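Local coordinates for protein acyl-ACP thioesterase (PDB 2ESS) that probably hydrolyses the thioester of fatty acyl-ACP, releasing free fatty acid during fatty acid biosynthesis, at residues K7-P17 with P73-W84. Numbering follows the deposited sequence.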
loop_
_atom_site.group_PDB
_atom_site.type_symbol
_atom_site.label_atom_id
_atom_site.label_comp_id
_atom_site.label_asym_id
_atom_site.label_seq_id
_atom_site.Cartn_x
_atom_site.Cartn_y
_atom_site.Cartn_z
ATOM N N LYS A 7 27.107 -6.378 -9.737
ATOM C CA LYS A 7 26.658 -5.030 -9.380
ATOM C C LYS A 7 25.140 -4.891 -9.357
ATOM O O LYS A 7 24.633 -3.850 -8.994
ATOM C CB LYS A 7 27.214 -4.036 -10.388
ATOM C CG LYS A 7 28.725 -4.034 -10.454
ATOM C CD LYS A 7 29.223 -3.413 -11.720
ATOM C CE LYS A 7 30.734 -3.244 -11.688
ATOM N NZ LYS A 7 31.192 -2.419 -12.837
ATOM N N ILE A 8 24.434 -5.936 -9.778
ATOM C CA ILE A 8 22.969 -5.994 -9.798
ATOM C C ILE A 8 22.412 -6.534 -8.477
ATOM O O ILE A 8 22.886 -7.521 -7.940
ATOM C CB ILE A 8 22.451 -6.858 -11.006
ATOM C CG1 ILE A 8 22.985 -6.281 -12.317
ATOM C CG2 ILE A 8 20.933 -6.902 -11.030
ATOM C CD1 ILE A 8 22.894 -7.238 -13.515
ATOM N N GLY A 9 21.432 -5.844 -7.924
ATOM C CA GLY A 9 20.659 -6.361 -6.834
ATOM C C GLY A 9 19.388 -6.997 -7.372
ATOM O O GLY A 9 18.701 -6.405 -8.206
ATOM N N THR A 10 19.046 -8.163 -6.845
ATOM C CA THR A 10 17.825 -8.900 -7.223
ATOM C C THR A 10 16.954 -9.194 -6.007
ATOM O O THR A 10 17.424 -9.731 -5.027
ATOM C CB THR A 10 18.168 -10.277 -7.909
ATOM O OG1 THR A 10 19.139 -10.077 -8.950
ATOM C CG2 THR A 10 16.884 -10.959 -8.466
ATOM N N TYR A 11 15.674 -8.854 -6.082
ATOM C CA TYR A 11 14.776 -8.893 -4.937
ATOM C C TYR A 11 13.517 -9.626 -5.330
ATOM O O TYR A 11 13.010 -9.414 -6.415
ATOM C CB TYR A 11 14.488 -7.465 -4.448
ATOM C CG TYR A 11 15.785 -6.729 -4.193
ATOM C CD1 TYR A 11 16.552 -6.977 -3.066
ATOM C CD2 TYR A 11 16.303 -5.859 -5.145
ATOM C CE1 TYR A 11 17.766 -6.337 -2.881
ATOM C CE2 TYR A 11 17.525 -5.212 -4.959
ATOM C CZ TYR A 11 18.246 -5.445 -3.834
ATOM O OH TYR A 11 19.454 -4.786 -3.699
ATOM N N GLN A 12 13.072 -10.520 -4.454
ATOM C CA GLN A 12 11.932 -11.406 -4.684
ATOM C C GLN A 12 10.654 -10.929 -4.008
ATOM O O GLN A 12 10.649 -10.515 -2.847
ATOM C CB GLN A 12 12.229 -12.814 -4.143
ATOM C CG GLN A 12 13.451 -13.484 -4.718
ATOM C CD GLN A 12 13.322 -13.685 -6.199
ATOM O OE1 GLN A 12 12.241 -14.022 -6.694
ATOM N NE2 GLN A 12 14.413 -13.447 -6.928
ATOM N N PHE A 13 9.555 -10.995 -4.744
ATOM C CA PHE A 13 8.247 -10.590 -4.238
ATOM C C PHE A 13 7.139 -11.569 -4.621
ATOM O O PHE A 13 7.312 -12.415 -5.484
ATOM C CB PHE A 13 7.900 -9.219 -4.780
ATOM C CG PHE A 13 8.899 -8.185 -4.451
ATOM C CD1 PHE A 13 8.957 -7.668 -3.168
ATOM C CD2 PHE A 13 9.823 -7.756 -5.393
ATOM C CE1 PHE A 13 9.913 -6.714 -2.838
ATOM C CE2 PHE A 13 10.772 -6.782 -5.073
ATOM C CZ PHE A 13 10.817 -6.264 -3.803
ATOM N N VAL A 14 6.006 -11.430 -3.956
ATOM C CA VAL A 14 4.763 -12.088 -4.370
ATOM C C VAL A 14 3.695 -11.004 -4.498
ATOM O O VAL A 14 3.597 -10.141 -3.614
ATOM C CB VAL A 14 4.312 -13.121 -3.326
ATOM C CG1 VAL A 14 3.001 -13.788 -3.760
ATOM C CG2 VAL A 14 5.394 -14.166 -3.107
ATOM N N ALA A 15 2.880 -11.045 -5.561
ATOM C CA ALA A 15 1.768 -10.095 -5.737
ATOM C C ALA A 15 0.590 -10.380 -4.751
ATOM O O ALA A 15 -0.181 -11.317 -4.923
ATOM C CB ALA A 15 1.278 -10.120 -7.182
ATOM N N GLU A 16 0.453 -9.547 -3.730
ATOM C CA GLU A 16 -0.567 -9.748 -2.702
ATOM C C GLU A 16 -1.930 -9.204 -3.152
ATOM O O GLU A 16 -2.000 -8.228 -3.944
ATOM C CB GLU A 16 -0.178 -9.005 -1.403
ATOM C CG GLU A 16 1.257 -9.191 -0.914
ATOM C CD GLU A 16 1.700 -8.090 0.106
ATOM O OE1 GLU A 16 0.842 -7.256 0.539
ATOM O OE2 GLU A 16 2.916 -8.054 0.452
ATOM N N PRO A 17 -3.031 -9.772 -2.603
ATOM C CA PRO A 17 -4.408 -9.423 -2.982
ATOM C C PRO A 17 -4.794 -7.962 -2.822
ATOM O O PRO A 17 -5.615 -7.435 -3.595
ATOM C CB PRO A 17 -5.252 -10.286 -2.022
ATOM C CG PRO A 17 -4.373 -11.411 -1.679
ATOM C CD PRO A 17 -3.022 -10.841 -1.583
ATOM N N PRO A 73 2.681 -8.563 -13.081
ATOM C CA PRO A 73 2.410 -9.809 -12.338
ATOM C C PRO A 73 0.945 -9.987 -11.898
ATOM O O PRO A 73 0.277 -9.001 -11.582
ATOM C CB PRO A 73 3.268 -9.651 -11.089
ATOM C CG PRO A 73 4.275 -8.696 -11.418
ATOM C CD PRO A 73 3.724 -7.758 -12.453
ATOM N N TYR A 74 0.494 -11.231 -11.839
ATOM C CA TYR A 74 -0.853 -11.575 -11.391
ATOM C C TYR A 74 -0.914 -11.929 -9.899
ATOM O O TYR A 74 0.069 -12.372 -9.298
ATOM C CB TYR A 74 -1.389 -12.732 -12.238
ATOM C CG TYR A 74 -2.845 -13.065 -12.028
ATOM C CD1 TYR A 74 -3.835 -12.382 -12.714
ATOM C CD2 TYR A 74 -3.231 -14.080 -11.156
ATOM C CE1 TYR A 74 -5.184 -12.697 -12.546
ATOM C CE2 TYR A 74 -4.585 -14.399 -10.962
ATOM C CZ TYR A 74 -5.557 -13.694 -11.663
ATOM O OH TYR A 74 -6.885 -13.987 -11.510
ATOM N N GLN A 75 -2.092 -11.744 -9.307
ATOM C CA GLN A 75 -2.323 -12.028 -7.907
ATOM C C GLN A 75 -1.724 -13.371 -7.513
ATOM O O GLN A 75 -1.933 -14.363 -8.192
ATOM C CB GLN A 75 -3.829 -12.028 -7.611
ATOM C CG GLN A 75 -4.135 -12.112 -6.151
ATOM C CD GLN A 75 -5.624 -12.062 -5.860
ATOM O OE1 GLN A 75 -6.151 -11.026 -5.493
ATOM N NE2 GLN A 75 -6.302 -13.169 -6.064
ATOM N N TYR A 76 -0.961 -13.361 -6.420
ATOM C CA TYR A 76 -0.260 -14.530 -5.870
ATOM C C TYR A 76 0.934 -15.105 -6.658
ATOM O O TYR A 76 1.535 -16.069 -6.213
ATOM C CB TYR A 76 -1.226 -15.657 -5.540
ATOM C CG TYR A 76 -2.159 -15.340 -4.418
ATOM C CD1 TYR A 76 -1.676 -14.930 -3.171
ATOM C CD2 TYR A 76 -3.512 -15.446 -4.598
ATOM C CE1 TYR A 76 -2.547 -14.650 -2.138
ATOM C CE2 TYR A 76 -4.389 -15.168 -3.591
ATOM C CZ TYR A 76 -3.916 -14.774 -2.374
ATOM O OH TYR A 76 -4.842 -14.519 -1.403
ATOM N N GLU A 77 1.308 -14.486 -7.773
ATOM C CA GLU A 77 2.488 -14.914 -8.501
ATOM C C GLU A 77 3.728 -14.312 -7.881
ATOM O O GLU A 77 3.715 -13.182 -7.400
ATOM C CB GLU A 77 2.447 -14.460 -9.945
ATOM C CG GLU A 77 1.374 -15.042 -10.772
ATOM C CD GLU A 77 1.528 -14.677 -12.260
ATOM O OE1 GLU A 77 2.157 -13.605 -12.625
ATOM O OE2 GLU A 77 1.005 -15.482 -13.057
ATOM N N LYS A 78 4.804 -15.079 -7.928
ATOM C CA LYS A 78 6.112 -14.576 -7.629
ATOM C C LYS A 78 6.562 -13.701 -8.775
ATOM O O LYS A 78 6.202 -13.921 -9.934
ATOM C CB LYS A 78 7.102 -15.719 -7.477
ATOM C CG LYS A 78 6.884 -16.573 -6.231
ATOM C CD LYS A 78 7.847 -17.768 -6.243
ATOM C CE LYS A 78 7.499 -18.782 -5.174
ATOM N NZ LYS A 78 8.137 -20.090 -5.487
ATOM N N PHE A 79 7.364 -12.720 -8.422
ATOM C CA PHE A 79 8.059 -11.891 -9.361
ATOM C C PHE A 79 9.319 -11.354 -8.719
ATOM O O PHE A 79 9.529 -11.489 -7.522
ATOM C CB PHE A 79 7.153 -10.780 -9.939
ATOM C CG PHE A 79 6.775 -9.681 -8.971
ATOM C CD1 PHE A 79 5.696 -9.845 -8.105
ATOM C CD2 PHE A 79 7.452 -8.454 -8.974
ATOM C CE1 PHE A 79 5.303 -8.848 -7.224
ATOM C CE2 PHE A 79 7.048 -7.430 -8.104
ATOM C CZ PHE A 79 5.977 -7.625 -7.236
ATOM N N SER A 80 10.187 -10.779 -9.524
ATOM C CA SER A 80 11.387 -10.176 -8.957
ATOM C C SER A 80 11.763 -8.891 -9.669
ATOM O O SER A 80 11.309 -8.621 -10.801
ATOM C CB SER A 80 12.538 -11.193 -8.948
ATOM O OG SER A 80 12.814 -11.579 -10.248
ATOM N N VAL A 81 12.565 -8.106 -8.965
ATOM C CA VAL A 81 13.071 -6.850 -9.460
ATOM C C VAL A 81 14.596 -6.909 -9.413
ATOM O O VAL A 81 15.200 -7.303 -8.394
ATOM C CB VAL A 81 12.550 -5.694 -8.603
ATOM C CG1 VAL A 81 13.193 -4.350 -9.025
ATOM C CG2 VAL A 81 11.025 -5.650 -8.626
ATOM N N GLN A 82 15.221 -6.519 -10.512
ATOM C CA GLN A 82 16.667 -6.307 -10.559
ATOM C C GLN A 82 16.880 -4.805 -10.712
ATOM O O GLN A 82 16.116 -4.133 -11.395
ATOM C CB GLN A 82 17.305 -7.044 -11.729
ATOM C CG GLN A 82 17.488 -8.525 -11.503
ATOM C CD GLN A 82 17.849 -9.250 -12.757
ATOM O OE1 GLN A 82 17.748 -8.714 -13.849
ATOM N NE2 GLN A 82 18.273 -10.475 -12.609
ATOM N N THR A 83 17.937 -4.300 -10.095
ATOM C CA THR A 83 18.269 -2.891 -10.174
ATOM C C THR A 83 19.783 -2.703 -10.135
ATOM O O THR A 83 20.526 -3.509 -9.558
ATOM C CB THR A 83 17.571 -2.106 -9.035
ATOM O OG1 THR A 83 17.803 -0.718 -9.241
ATOM C CG2 THR A 83 18.048 -2.576 -7.646
ATOM N N TRP A 84 20.226 -1.622 -10.757
ATOM C CA TRP A 84 21.626 -1.329 -10.898
ATOM C C TRP A 84 21.757 0.143 -11.274
ATOM O O TRP A 84 20.807 0.757 -11.776
ATOM C CB TRP A 84 22.262 -2.221 -11.991
ATOM C CG TRP A 84 21.705 -2.008 -13.348
ATOM C CD1 TRP A 84 22.160 -1.140 -14.297
ATOM C CD2 TRP A 84 20.564 -2.657 -13.909
ATOM N NE1 TRP A 84 21.364 -1.205 -15.409
ATOM C CE2 TRP A 84 20.378 -2.136 -15.195
ATOM C CE3 TRP A 84 19.670 -3.626 -13.433
ATOM C CZ2 TRP A 84 19.359 -2.564 -16.026
ATOM C CZ3 TRP A 84 18.660 -4.044 -14.248
ATOM C CH2 TRP A 84 18.506 -3.513 -15.536
HETATM O O HOH W 1 -7.529 -8.819 -4.895
#
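Phe79 sets its CG between the backbone N and the carbonyl carbon (chi1 70°), which swings the ring across to Phe13, whose CG lies anti to its carbonyl carbon (chi1 -57°). CB of Phe13 then sits over one face of the Phe79 ring in a CH-pi contact, 3.5 Å from CZ of Phe79, while Pro73 CG covers the opposite face and Ala15 N meets the edge. The two rings themselves are inclined at 33°, and CE2 of Phe13 touches CG2 of Val81 at 3.7 Å. Further along the same face, Thr83 CG2 meets the edge of the Tyr11 ring at CE2. Of this face, Tyr11, Phe13 and Val81 pack on helix 28-45, the long helix wrapped by the hot-dog sheet. The other face carries Thr10 beside Gln82 and Gln12 folded over Ser80, with OG1 of Thr10 3.4 Å from CG of Gln82.

Antiparallel pairing of 9-14 with 78-84 supplies six backbone bonds, from Gly9 with Thr83 to Phe13 with Phe79. Past the strands, Ala15 N binds Glu77 O and Ala15 O accepts Tyr76 N at 2.7 Å, gripping the type II turn Tyr74-Glu77. Pro17 CG lies against the Tyr76 phenol, and one water donates to both Pro17 O and Gln75 OE1. Backbone pairing thus fixes strand 9-14, outermost within this chain, to the sheet, while apolar and aromatic contacts bind its helix-facing side and Ala15 extends the polar link into the turn.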